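Local structure of endo-n-acetyl-beta-d-glucosaminidase (Hypocrea jecorina, 4AC1) at residues L23-E28 with E270-V275; G30-H35 with I278-L283; S159-S164 with Y186-Y191; S165-F170 with S192-M197. The protein probably trims N-linked glycans from the fungus's own cellulases, hydrolysing the chitobiose core as an endo-acting glycoside hydrolase of family 18. One frame throughout, in Å; residues are numbered along the deposited sequence.

Interaction 1: L23-E28 with E270-V275. With ZN (zinc ion), chain H.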
loop_
_atom_site.group_PDB
_atom_site.type_symbol
_atom_site.label_atom_id
_atom_site.label_comp_id
_atom_site.label_asym_id
_atom_site.label_seq_id
_atom_site.Cartn_x
_atom_site.Cartn_y
_atom_site.Cartn_z
ATOM N N LEU A 23 -9.841 -14.848 0.243
ATOM C CA LEU A 23 -10.543 -15.232 1.469
ATOM C C LEU A 23 -9.755 -16.060 2.495
ATOM O O LEU A 23 -10.077 -15.987 3.683
ATOM C CB LEU A 23 -11.905 -15.884 1.174
ATOM C CG LEU A 23 -12.857 -15.021 0.331
ATOM C CD1 LEU A 23 -14.081 -15.828 -0.032
ATOM C CD2 LEU A 23 -13.236 -13.729 1.040
ATOM N N PRO A 24 -8.720 -16.827 2.066
ATOM C CA PRO A 24 -7.955 -17.531 3.105
ATOM C C PRO A 24 -7.360 -16.592 4.151
ATOM O O PRO A 24 -7.119 -17.001 5.275
ATOM C CB PRO A 24 -6.852 -18.221 2.308
ATOM C CG PRO A 24 -7.513 -18.516 0.989
ATOM C CD PRO A 24 -8.308 -17.257 0.711
ATOM N N LEU A 25 -7.162 -15.327 3.789
ATOM C CA LEU A 25 -6.647 -14.335 4.724
ATOM C C LEU A 25 -7.578 -14.061 5.897
ATOM O O LEU A 25 -7.131 -13.546 6.932
ATOM C CB LEU A 25 -6.332 -13.024 3.996
ATOM C CG LEU A 25 -5.097 -13.085 3.104
ATOM C CD1 LEU A 25 -5.068 -11.892 2.179
ATOM C CD2 LEU A 25 -3.815 -13.157 3.949
ATOM N N ILE A 26 -8.862 -14.403 5.747
ATOM C CA ILE A 26 -9.813 -14.279 6.860
ATOM C C ILE A 26 -10.345 -15.609 7.372
ATOM O O ILE A 26 -10.951 -15.647 8.443
ATOM C CB ILE A 26 -11.022 -13.322 6.555
ATOM C CG1 ILE A 26 -11.832 -13.816 5.348
ATOM C CG2 ILE A 26 -10.537 -11.879 6.399
ATOM C CD1 ILE A 26 -13.227 -13.216 5.219
ATOM N N THR A 27 -10.143 -16.690 6.626
ATOM C CA THR A 27 -10.694 -17.990 7.030
ATOM C C THR A 27 -9.664 -18.881 7.706
ATOM O O THR A 27 -10.006 -19.650 8.606
ATOM C CB THR A 27 -11.339 -18.761 5.863
ATOM O OG1 THR A 27 -10.353 -19.019 4.856
ATOM C CG2 THR A 27 -12.527 -17.986 5.278
ATOM N N GLU A 28 -8.402 -18.780 7.299
ATOM C CA GLU A 28 -7.344 -19.569 7.948
ATOM C C GLU A 28 -7.041 -19.020 9.342
ATOM O O GLU A 28 -7.171 -17.824 9.585
ATOM C CB GLU A 28 -6.085 -19.627 7.082
ATOM C CG GLU A 28 -6.277 -20.282 5.718
ATOM C CD GLU A 28 -6.419 -21.790 5.789
ATOM O OE1 GLU A 28 -5.859 -22.405 6.720
ATOM O OE2 GLU A 28 -7.089 -22.356 4.903
ATOM N N GLU A 270 0.113 -18.247 4.711
ATOM C CA GLU A 270 0.990 -18.563 5.829
ATOM C C GLU A 270 1.854 -17.372 6.247
ATOM O O GLU A 270 2.123 -17.196 7.434
ATOM C CB GLU A 270 1.837 -19.799 5.557
ATOM C CG GLU A 270 1.011 -21.072 5.557
ATOM C CD GLU A 270 1.819 -22.315 5.277
ATOM O OE1 GLU A 270 2.993 -22.189 4.886
ATOM O OE2 GLU A 270 1.268 -23.436 5.435
ATOM N N TRP A 271 2.248 -16.539 5.278
ATOM C CA TRP A 271 2.964 -15.307 5.574
ATOM C C TRP A 271 2.192 -14.460 6.593
ATOM O O TRP A 271 2.740 -14.049 7.604
ATOM C CB TRP A 271 3.187 -14.505 4.286
ATOM C CG TRP A 271 4.002 -13.252 4.471
ATOM C CD1 TRP A 271 5.361 -13.150 4.399
ATOM C CD2 TRP A 271 3.509 -11.938 4.757
ATOM N NE1 TRP A 271 5.750 -11.854 4.620
ATOM C CE2 TRP A 271 4.632 -11.085 4.840
ATOM C CE3 TRP A 271 2.229 -11.395 4.945
ATOM C CZ2 TRP A 271 4.514 -9.723 5.117
ATOM C CZ3 TRP A 271 2.117 -10.032 5.212
ATOM C CH2 TRP A 271 3.249 -9.208 5.283
ATOM N N ALA A 272 0.906 -14.219 6.321
ATOM C CA ALA A 272 0.084 -13.417 7.226
ATOM C C ALA A 272 -0.073 -14.038 8.606
ATOM O O ALA A 272 -0.155 -13.313 9.585
ATOM C CB ALA A 272 -1.280 -13.116 6.606
ATOM N N GLN A 273 -0.111 -15.369 8.677
ATOM C CA GLN A 273 -0.088 -16.067 9.967
ATOM C C GLN A 273 1.202 -15.794 10.751
ATOM O O GLN A 273 1.163 -15.441 11.921
ATOM C CB GLN A 273 -0.259 -17.574 9.761
ATOM C CG GLN A 273 -1.612 -17.986 9.219
ATOM C CD GLN A 273 -1.715 -19.468 8.943
ATOM O OE1 GLN A 273 -0.799 -20.067 8.379
ATOM N NE2 GLN A 273 -2.849 -20.056 9.290
ATOM N N ILE A 274 2.344 -15.928 10.081
ATOM C CA ILE A 274 3.635 -15.671 10.710
ATOM C C ILE A 274 3.757 -14.224 11.175
ATOM O O ILE A 274 4.180 -13.945 12.302
ATOM C CB ILE A 274 4.799 -16.065 9.759
ATOM C CG1 ILE A 274 4.825 -17.590 9.599
ATOM C CG2 ILE A 274 6.141 -15.537 10.273
ATOM C CD1 ILE A 274 5.914 -18.117 8.716
ATOM N N VAL A 275 3.371 -13.289 10.310
ATOM C CA VAL A 275 3.470 -11.873 10.677
ATOM C C VAL A 275 2.468 -11.492 11.769
ATOM O O VAL A 275 2.753 -10.634 12.582
ATOM C CB VAL A 275 3.410 -10.945 9.435
ATOM C CG1 VAL A 275 3.564 -9.502 9.834
ATOM C CG2 VAL A 275 4.522 -11.309 8.486
HETATM ZN ZN ZN H . 2.020 -25.310 4.896
HETATM O O HOH W 1 -3.300 -22.649 7.794
HETATM O O HOH W 2 3.703 -24.551 4.225
HETATM O O HOH W 3 2.674 -27.242 4.394
HETATM O O HOH W 4 0.197 -26.293 5.767
HETATM O O HOH W 5 2.899 -25.552 6.794
#
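Leu-25 packs on Ala-272 and Glu-28 lies beside Gln-273 where the short helix 24-27 meets the start of helix 270-279. The first residue of the later helix, Glu-270, turns from helix 24-27 to a zinc ion. Its OE2 binds the metal at 2.1 Å, while OE1 accepts a hydrogen bond of 2.6 Å from water 2, one of four waters on the ion; Glu-267 supplies the remaining ligand. Next comes Trp-271, which faces the barrel wall. Ala-272 points at the earlier helix, and its CB meets Leu-25 CD2 at 3.7 Å, a small patch made by one methyl branch against another methyl. Gln-273 then reaches across with its chain extended (chi2 176°), bringing NE2 to 3.9 Å from Glu-28 CB. That amide nitrogen is held by the carbonyl of Lys-29 and by water 1, which accepts from NE2 at 3.0 Å and donates to Glu-28 OE1 at 2.8 Å. The bend of Glu-28 at chi2 (-74°) helps set its carboxylate beside the bridging water. One turn on from Trp-271, Val-275 lays CG2 3.6 Å above the centre of the indole, a CH-pi contact. Behind the pair, Trp-271 and Val-275 rest on strands 4-9 and 251-255, while Leu-23 and Ile-26 lean on helix 62-73, so the contact joins two neighbouring helices outside the barrel.

Interaction 2: G30-H35 with I278-L283; sequences GIALTH and ILRPGL
A small surface contact of apolar and water-bridged character joins Ala-32, in the loop that leads into strand 35-42, to Arg-280 and Leu-283 of the C-terminal tail just beyond helix 270-279. Ala-32 directs its methyl at the tail, where CB lies 3.8 Å from Arg-280 CD and 4.2 Å from Leu-283 CD2. The arginine thus offers the aliphatic part of its chain, stretched from CG to NE (chi2 -180°, chi3 -169°), alongside the methyl. Its polar end is engaged separately: water 6 lies in the guanidinium plane at its edge, accepts from Arg-280 NE at 2.8 Å and donates to Ala-32 O at 2.9 Å. NH2 forms a salt bridge with Asp-1 and bonds to the carbonyl of Pro-3, which ties the N-terminus into the same corner. A type I beta turn from Arg-280 to Leu-283, closed by Leu-283 N to Arg-280 O at 3.1 Å, folds the last residue back so that its side chain comes up beside Ala-32. On the helix side, Thr-276 OG1 is hydrogen-bonded to the backbone N of Ala-32. The loop entering the second barrel strand meets the tail after the last helix, as expected where a beta/alpha barrel closes, on the side where the strands begin.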
loop_
_atom_site.group_PDB
_atom_site.type_symbol
_atom_site.label_atom_id
_atom_site.label_comp_id
_atom_site.label_asym_id
_atom_site.label_seq_id
_atom_site.Cartn_x
_atom_site.Cartn_y
_atom_site.Cartn_z
ATOM N N GLY A 30 -5.472 -17.720 12.919
ATOM C CA GLY A 30 -4.352 -16.932 13.425
ATOM C C GLY A 30 -3.888 -15.778 12.554
ATOM O O GLY A 30 -2.696 -15.490 12.513
ATOM N N ILE A 31 -4.816 -15.123 11.856
ATOM C CA ILE A 31 -4.464 -13.992 10.993
ATOM C C ILE A 31 -5.216 -12.761 11.465
ATOM O O ILE A 31 -6.439 -12.811 11.676
ATOM C CB ILE A 31 -4.795 -14.275 9.510
ATOM C CG1 ILE A 31 -4.101 -15.561 9.035
ATOM C CG2 ILE A 31 -4.382 -13.087 8.636
ATOM C CD1 ILE A 31 -4.437 -15.949 7.623
ATOM N N ALA A 32 -4.489 -11.663 11.660
ATOM C CA ALA A 32 -5.122 -10.406 12.040
ATOM C C ALA A 32 -4.903 -9.388 10.933
ATOM O O ALA A 32 -4.213 -8.380 11.120
ATOM C CB ALA A 32 -4.583 -9.899 13.388
ATOM N N LEU A 33 -5.462 -9.678 9.760
ATOM C CA LEU A 33 -5.337 -8.772 8.632
ATOM C C LEU A 33 -6.168 -7.527 8.883
ATOM O O LEU A 33 -7.340 -7.648 9.215
ATOM C CB LEU A 33 -5.842 -9.447 7.361
ATOM C CG LEU A 33 -5.662 -8.645 6.073
ATOM C CD1 LEU A 33 -4.193 -8.598 5.690
ATOM C CD2 LEU A 33 -6.471 -9.252 4.956
ATOM N N THR A 34 -5.576 -6.340 8.774
ATOM C CA THR A 34 -6.355 -5.115 8.948
ATOM C C THR A 34 -6.728 -4.450 7.623
ATOM O O THR A 34 -7.764 -3.809 7.542
ATOM C CB THR A 34 -5.654 -4.118 9.872
ATOM O OG1 THR A 34 -4.385 -3.776 9.314
ATOM C CG2 THR A 34 -5.449 -4.718 11.256
ATOM N N HIS A 35 -5.887 -4.601 6.594
ATOM C CA HIS A 35 -6.091 -3.919 5.320
ATOM C C HIS A 35 -5.706 -4.806 4.158
ATOM O O HIS A 35 -4.643 -5.436 4.199
ATOM C CB HIS A 35 -5.237 -2.642 5.265
ATOM C CG HIS A 35 -5.570 -1.666 6.338
ATOM N ND1 HIS A 35 -5.079 -1.781 7.622
ATOM C CD2 HIS A 35 -6.407 -0.603 6.342
ATOM C CE1 HIS A 35 -5.587 -0.814 8.367
ATOM N NE2 HIS A 35 -6.400 -0.093 7.613
ATOM N N ILE A 278 4.176 -12.337 14.896
ATOM C CA ILE A 278 5.156 -11.296 15.196
ATOM C C ILE A 278 4.508 -10.046 15.816
ATOM O O ILE A 278 4.994 -9.513 16.828
ATOM C CB ILE A 278 5.955 -10.913 13.923
ATOM C CG1 ILE A 278 6.816 -12.093 13.467
ATOM C CG2 ILE A 278 6.770 -9.630 14.149
ATOM C CD1 ILE A 278 7.484 -11.893 12.104
ATOM N N LEU A 279 3.415 -9.573 15.221
ATOM C CA LEU A 279 2.831 -8.293 15.594
ATOM C C LEU A 279 1.894 -8.391 16.779
ATOM O O LEU A 279 1.748 -7.437 17.554
ATOM C CB LEU A 279 2.037 -7.752 14.419
ATOM C CG LEU A 279 2.842 -7.290 13.212
ATOM C CD1 LEU A 279 1.878 -6.886 12.084
ATOM C CD2 LEU A 279 3.778 -6.142 13.588
ATOM N N ARG A 280 1.223 -9.531 16.880
ATOM C CA ARG A 280 0.235 -9.771 17.924
ATOM C C ARG A 280 0.465 -11.135 18.581
ATOM O O ARG A 280 -0.370 -12.036 18.461
ATOM C CB ARG A 280 -1.182 -9.659 17.348
ATOM C CG ARG A 280 -1.557 -8.246 16.905
ATOM C CD ARG A 280 -2.969 -8.143 16.345
ATOM N NE ARG A 280 -3.160 -6.844 15.701
ATOM C CZ ARG A 280 -3.698 -5.778 16.284
ATOM N NH1 ARG A 280 -4.149 -5.841 17.541
ATOM N NH2 ARG A 280 -3.802 -4.644 15.605
ATOM N N PRO A 281 1.603 -11.280 19.289
ATOM C CA PRO A 281 1.981 -12.594 19.833
ATOM C C PRO A 281 1.066 -13.086 20.958
ATOM O O PRO A 281 1.124 -14.259 21.311
ATOM C CB PRO A 281 3.416 -12.385 20.334
ATOM C CG PRO A 281 3.573 -10.915 20.507
ATOM C CD PRO A 281 2.595 -10.233 19.594
ATOM N N GLY A 282 0.224 -12.209 21.502
ATOM C CA GLY A 282 -0.719 -12.598 22.552
ATOM C C GLY A 282 -2.094 -12.997 22.052
ATOM O O GLY A 282 -2.979 -13.323 22.850
ATOM N N LEU A 283 -2.285 -12.959 20.732
ATOM C CA LEU A 283 -3.544 -13.368 20.111
ATOM C C LEU A 283 -3.697 -14.886 20.163
ATOM O O LEU A 283 -4.736 -15.393 20.578
ATOM C CB LEU A 283 -3.626 -12.866 18.659
ATOM C CG LEU A 283 -4.942 -13.010 17.882
ATOM C CD1 LEU A 283 -6.015 -12.075 18.428
ATOM C CD2 LEU A 283 -4.714 -12.757 16.403
HETATM O O HOH W 6 -2.593 -6.859 12.909
#

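Interaction 3: S159-S164 with Y186-Y191. With ZN (zinc ion), chain I; ACT (acetate ion), chain D.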
loop_
_atom_site.group_PDB
_atom_site.type_symbol
_atom_site.label_atom_id
_atom_site.label_comp_id
_atom_site.label_asym_id
_atom_site.label_seq_id
_atom_site.Cartn_x
_atom_site.Cartn_y
_atom_site.Cartn_z
ATOM N N SER A 159 14.344 5.234 2.076
ATOM C CA SER A 159 15.311 6.331 1.993
ATOM C C SER A 159 14.644 7.672 1.655
ATOM O O SER A 159 15.208 8.726 1.926
ATOM C CB SER A 159 16.431 6.008 1.002
ATOM O OG SER A 159 15.891 5.587 -0.231
ATOM N N ALA A 160 13.456 7.647 1.057
ATOM C CA ALA A 160 12.735 8.896 0.766
ATOM C C ALA A 160 12.235 9.596 2.024
ATOM O O ALA A 160 11.913 10.788 1.989
ATOM C CB ALA A 160 11.589 8.647 -0.195
ATOM N N LEU A 161 12.191 8.860 3.127
ATOM C CA LEU A 161 11.810 9.419 4.427
ATOM C C LEU A 161 13.039 9.774 5.274
ATOM O O LEU A 161 12.918 10.163 6.442
ATOM C CB LEU A 161 10.895 8.458 5.186
ATOM C CG LEU A 161 9.606 8.022 4.480
ATOM C CD1 LEU A 161 8.737 7.233 5.431
ATOM C CD2 LEU A 161 8.852 9.195 3.874
ATOM N N GLU A 162 14.214 9.632 4.654
ATOM C CA GLU A 162 15.518 9.916 5.267
ATOM C C GLU A 162 16.323 10.918 4.435
ATOM O O GLU A 162 17.557 10.853 4.413
ATOM C CB GLU A 162 16.320 8.622 5.400
ATOM C CG GLU A 162 15.637 7.560 6.245
ATOM C CD GLU A 162 16.260 6.185 6.076
ATOM O OE1 GLU A 162 15.973 5.495 5.075
ATOM O OE2 GLU A 162 17.062 5.783 6.941
ATOM N N ASP A 163 15.641 11.832 3.748
ATOM C CA ASP A 163 16.304 12.882 2.959
ATOM C C ASP A 163 17.203 12.333 1.841
ATOM O O ASP A 163 18.206 12.962 1.468
ATOM C CB ASP A 163 17.099 13.840 3.873
ATOM C CG ASP A 163 16.280 14.353 5.051
ATOM O OD1 ASP A 163 15.101 14.715 4.849
ATOM O OD2 ASP A 163 16.821 14.404 6.185
ATOM N N SER A 164 16.842 11.174 1.297
ATOM C CA SER A 164 17.698 10.479 0.342
ATOM C C SER A 164 16.897 9.881 -0.837
ATOM O O SER A 164 15.842 10.401 -1.207
ATOM C CB SER A 164 18.533 9.430 1.080
ATOM O OG SER A 164 19.557 8.905 0.261
ATOM N N TYR A 186 2.322 5.710 5.972
ATOM C CA TYR A 186 3.245 5.493 4.876
ATOM C C TYR A 186 3.603 4.011 4.798
ATOM O O TYR A 186 4.157 3.442 5.753
ATOM C CB TYR A 186 4.505 6.346 5.078
ATOM C CG TYR A 186 4.232 7.835 5.184
ATOM C CD1 TYR A 186 4.100 8.613 4.034
ATOM C CD2 TYR A 186 4.112 8.464 6.431
ATOM C CE1 TYR A 186 3.832 9.963 4.115
ATOM C CE2 TYR A 186 3.847 9.839 6.517
ATOM C CZ TYR A 186 3.725 10.573 5.353
ATOM O OH TYR A 186 3.458 11.926 5.452
ATOM N N ASN A 187 3.249 3.390 3.676
ATOM C CA ASN A 187 3.610 2.008 3.370
ATOM C C ASN A 187 5.055 2.026 2.918
ATOM O O ASN A 187 5.354 2.174 1.731
ATOM C CB ASN A 187 2.707 1.486 2.255
ATOM C CG ASN A 187 1.288 1.292 2.716
ATOM O OD1 ASN A 187 1.028 0.494 3.622
ATOM N ND2 ASN A 187 0.360 2.039 2.110
ATOM N N THR A 188 5.958 1.911 3.883
ATOM C CA THR A 188 7.341 2.306 3.634
ATOM C C THR A 188 8.141 1.126 3.091
ATOM O O THR A 188 8.194 0.059 3.708
ATOM C CB THR A 188 7.961 2.936 4.899
ATOM O OG1 THR A 188 7.145 4.031 5.334
ATOM C CG2 THR A 188 9.335 3.502 4.626
ATOM N N GLN A 189 8.712 1.305 1.900
ATOM C CA GLN A 189 9.331 0.182 1.200
ATOM C C GLN A 189 10.779 -0.036 1.662
ATOM O O GLN A 189 11.697 0.652 1.196
ATOM C CB GLN A 189 9.249 0.382 -0.318
ATOM C CG GLN A 189 7.866 0.814 -0.811
ATOM C CD GLN A 189 7.715 0.744 -2.319
ATOM O OE1 GLN A 189 8.198 -0.200 -2.939
ATOM N NE2 GLN A 189 7.054 1.727 -2.916
ATOM N N PHE A 190 10.962 -0.978 2.592
ATOM C CA PHE A 190 12.290 -1.392 3.071
ATOM C C PHE A 190 12.826 -2.534 2.200
ATOM O O PHE A 190 13.046 -3.667 2.670
ATOM C CB PHE A 190 12.251 -1.830 4.548
ATOM C CG PHE A 190 11.960 -0.710 5.527
ATOM C CD1 PHE A 190 10.646 -0.321 5.809
ATOM C CD2 PHE A 190 13.002 -0.067 6.193
ATOM C CE1 PHE A 190 10.385 0.697 6.718
ATOM C CE2 PHE A 190 12.752 0.951 7.110
ATOM C CZ PHE A 190 11.435 1.330 7.376
ATOM N N TYR A 191 13.031 -2.232 0.929
ATOM C CA TYR A 191 13.530 -3.205 -0.037
ATOM C C TYR A 191 13.995 -2.484 -1.294
ATOM O O TYR A 191 13.930 -1.251 -1.356
ATOM C CB TYR A 191 12.491 -4.297 -0.334
ATOM C CG TYR A 191 11.061 -3.854 -0.584
ATOM C CD1 TYR A 191 10.610 -3.531 -1.869
ATOM C CD2 TYR A 191 10.118 -3.878 0.454
ATOM C CE1 TYR A 191 9.265 -3.176 -2.113
ATOM C CE2 TYR A 191 8.786 -3.537 0.228
ATOM C CZ TYR A 191 8.363 -3.187 -1.047
ATOM O OH TYR A 191 7.033 -2.865 -1.227
HETATM ZN ZN ZN I . 15.969 15.594 7.737
HETATM C C ACT D . 5.289 -1.361 -3.674
HETATM O O ACT D . 6.080 -2.327 -3.610
HETATM O OXT ACT D . 5.373 -0.642 -4.695
HETATM C CH3 ACT D . 4.325 -1.084 -2.567
HETATM O O HOH W 7 14.470 16.430 6.754
HETATM O O HOH W 8 17.250 17.098 7.185
HETATM O O HOH W 9 17.589 14.827 8.983
HETATM O O HOH W 10 15.510 16.697 9.251
#
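The 3-10 turn carrying Leu-161 stands over strand 186-189, with the CA atoms of Leu-161 and Thr-188 8.4 Å apart. Ser-159 O ties the loop together, accepting from Glu-162 N and Ser-164 N on opposite faces of its carbonyl plane. Leu-161 and Thr-188 meet tip to tip: CD1 of the leucine lies 3.6 Å from Thr-188 OG1 and 3.9 Å from its CG2, and also touches Tyr-186 CB at 4.3 Å. With OG1 opposite its carbonyl carbon (chi1 -55°), Thr-188 turns both branches to the leucine methyl, and the hydroxyl bonds weakly to Tyr-186 O. These residues belong to the beta/alpha barrel of family 18, in which the loop after strand 151-154 covers the outer side of the next parallel strand; Ile-206 and Phe-211 complete the apolar pocket round Leu-161. Asp-163 OD2 binds a zinc ion at 2.1 Å together with Asn-209 and four waters. Gln-189 shares a second zinc with Glu-127, and an alanine here would probably leave that metal short of a ligand and the carbonyl of Ala-155 without its amide donor. Tyr-191, whose ring face carries Gln-189 CB, donates from OH to an acetate oxygen (ACT O) at 2.6 Å in the ring plane.

Interaction 4: S165-F170 with S192-M197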
loop_
_atom_site.group_PDB
_atom_site.type_symbol
_atom_site.label_atom_id
_atom_site.label_comp_id
_atom_site.label_asym_id
_atom_site.label_seq_id
_atom_site.Cartn_x
_atom_site.Cartn_y
_atom_site.Cartn_z
ATOM N N SER A 165 17.415 8.802 -1.425
ATOM C CA SER A 165 16.875 8.244 -2.658
ATOM C C SER A 165 15.370 8.094 -2.638
ATOM O O SER A 165 14.802 7.555 -1.684
ATOM C CB SER A 165 17.522 6.900 -2.972
ATOM O OG SER A 165 18.925 7.047 -2.976
ATOM N N ASN A 166 14.744 8.550 -3.721
ATOM C CA ASN A 166 13.299 8.721 -3.782
ATOM C C ASN A 166 12.839 8.495 -5.214
ATOM O O ASN A 166 13.455 8.986 -6.164
ATOM C CB ASN A 166 12.988 10.149 -3.314
ATOM C CG ASN A 166 11.505 10.511 -3.350
ATOM O OD1 ASN A 166 10.612 9.657 -3.410
ATOM N ND2 ASN A 166 11.243 11.814 -3.292
ATOM N N LEU A 167 11.784 7.712 -5.383
ATOM C CA LEU A 167 11.239 7.465 -6.711
ATOM C C LEU A 167 10.205 8.495 -7.143
ATOM O O LEU A 167 9.808 8.516 -8.306
ATOM C CB LEU A 167 10.611 6.069 -6.767
ATOM C CG LEU A 167 11.475 4.852 -6.451
ATOM C CD1 LEU A 167 10.639 3.583 -6.487
ATOM C CD2 LEU A 167 12.626 4.756 -7.448
ATOM N N SER A 168 9.749 9.319 -6.198
ATOM C CA SER A 168 8.524 10.105 -6.369
ATOM C C SER A 168 8.716 11.542 -6.829
ATOM O O SER A 168 7.734 12.218 -7.125
ATOM C CB SER A 168 7.707 10.134 -5.069
ATOM O OG SER A 168 7.534 8.835 -4.523
ATOM N N GLY A 169 9.958 12.019 -6.853
ATOM C CA GLY A 169 10.240 13.414 -7.216
ATOM C C GLY A 169 9.970 14.407 -6.093
ATOM O O GLY A 169 10.880 15.101 -5.640
ATOM N N PHE A 170 8.720 14.496 -5.650
ATOM C CA PHE A 170 8.379 15.410 -4.560
ATOM C C PHE A 170 9.017 15.027 -3.220
ATOM O O PHE A 170 9.492 13.895 -3.035
ATOM C CB PHE A 170 6.861 15.530 -4.397
ATOM C CG PHE A 170 6.183 14.240 -4.031
ATOM C CD1 PHE A 170 6.197 13.792 -2.716
ATOM C CD2 PHE A 170 5.533 13.473 -5.002
ATOM C CE1 PHE A 170 5.572 12.612 -2.355
ATOM C CE2 PHE A 170 4.889 12.281 -4.642
ATOM C CZ PHE A 170 4.924 11.850 -3.319
ATOM N N SER A 192 14.497 -3.254 -2.266
ATOM C CA SER A 192 14.975 -2.733 -3.554
ATOM C C SER A 192 16.198 -1.836 -3.426
ATOM O O SER A 192 16.562 -1.134 -4.372
ATOM C CB SER A 192 13.853 -2.025 -4.321
ATOM O OG SER A 192 12.817 -2.946 -4.577
ATOM N N GLY A 193 16.855 -1.899 -2.271
ATOM C CA GLY A 193 18.060 -1.121 -2.023
ATOM C C GLY A 193 17.817 0.096 -1.149
ATOM O O GLY A 193 18.754 0.688 -0.641
ATOM N N PHE A 194 16.547 0.426 -0.899
ATOM C CA PHE A 194 16.171 1.714 -0.297
ATOM C C PHE A 194 16.128 1.691 1.218
ATOM O O PHE A 194 16.126 2.739 1.872
ATOM C CB PHE A 194 14.840 2.194 -0.875
ATOM C CG PHE A 194 14.901 2.430 -2.347
ATOM C CD1 PHE A 194 15.705 3.450 -2.870
ATOM C CD2 PHE A 194 14.200 1.624 -3.220
ATOM C CE1 PHE A 194 15.793 3.654 -4.237
ATOM C CE2 PHE A 194 14.264 1.834 -4.581
ATOM C CZ PHE A 194 15.080 2.830 -5.093
ATOM N N GLY A 195 16.104 0.495 1.790
ATOM C CA GLY A 195 16.068 0.355 3.247
ATOM C C GLY A 195 16.060 -1.086 3.681
ATOM O O GLY A 195 15.844 -1.981 2.874
ATOM N N SER A 196 16.269 -1.303 4.972
ATOM C CA SER A 196 16.328 -2.655 5.509
ATOM C C SER A 196 15.684 -2.760 6.879
ATOM O O SER A 196 15.911 -1.911 7.748
ATOM C CB SER A 196 17.772 -3.144 5.586
ATOM O OG SER A 196 17.819 -4.417 6.202
ATOM N N MET A 197 14.887 -3.808 7.051
ATOM C CA MET A 197 14.341 -4.168 8.360
ATOM C C MET A 197 15.190 -5.214 9.093
ATOM O O MET A 197 14.730 -5.779 10.080
ATOM C CB MET A 197 12.873 -4.624 8.249
ATOM C CG MET A 197 11.884 -3.485 7.993
ATOM S SD MET A 197 11.821 -2.243 9.308
ATOM C CE MET A 197 11.041 -3.171 10.615
#
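Phe-194 carries the whole contact from its side, meeting Ser-165 and Leu-167 of the preceding loop. The tighter part runs along one side of the ring, from CD1 and CE1 to CZ. Ser-165 CB comes up at the edge, close to the ring plane, 3.9 Å from Phe-194 CE1, and Leu-167 CD2 lies 3.9 Å from Phe-194 CZ. The leucine and phenylalanine side chains cross at about a right angle, and the methyl approaches the ring obliquely. Phe-194 has CG opposite its own carbonyl carbon (chi1 -62°), which sends the ring across to the other loop; Val-157 and Ser-159 pack on it as well.

Against these close ring contacts stands the solvent side, where Ser-165 is exposed and Phe-194 only partly covered. Phe-194 stands between Gly-193 and Gly-195 and is the one residue of 192-197 that touches the other loop. The shape of 165-170 is fixed from within. Asn-166 OD1 accepts from Ser-168 N at 2.9 Å, an Asx turn in which the donor sits above the carbonyl plane, and Asn-166 ND2 donates to Phe-170 O at 2.7 Å, the acceptor lying in the plane of the amide. Phe-170 then packs between helices 132-146 and 172-179, and Met-197 rests on strand 216-221. The loops that follow the adjacent parallel strands 151-154 and 185-189 thus meet over the barrel, with Leu-167 about 4 Å (side chain to side chain) from the zinc ligand Glu-127.

How the interactions relate
Interactions 1 and 2 share helix 270-279 and adjoin through Ile-31, which packs on Leu-25, Ala-272 and Gln-273; together they join residues 23-35 to the last helix and the C-terminal tail. Interactions 3 and 4 lie about 24 to 28 Å away, centre to centre, and form a second pair, with both segments of interaction 3 running on directly into those of interaction 4 and Ser-159 OG probably bonded to Ser-165 O. Interaction 3 is buried, interaction 1 partly buried, and interactions 2 and 4 are surface contacts. All four cross mainly by van der Waals touches, but interactions 1 and 2 add a bridging water, whereas zinc binds beside interactions 1 and 3.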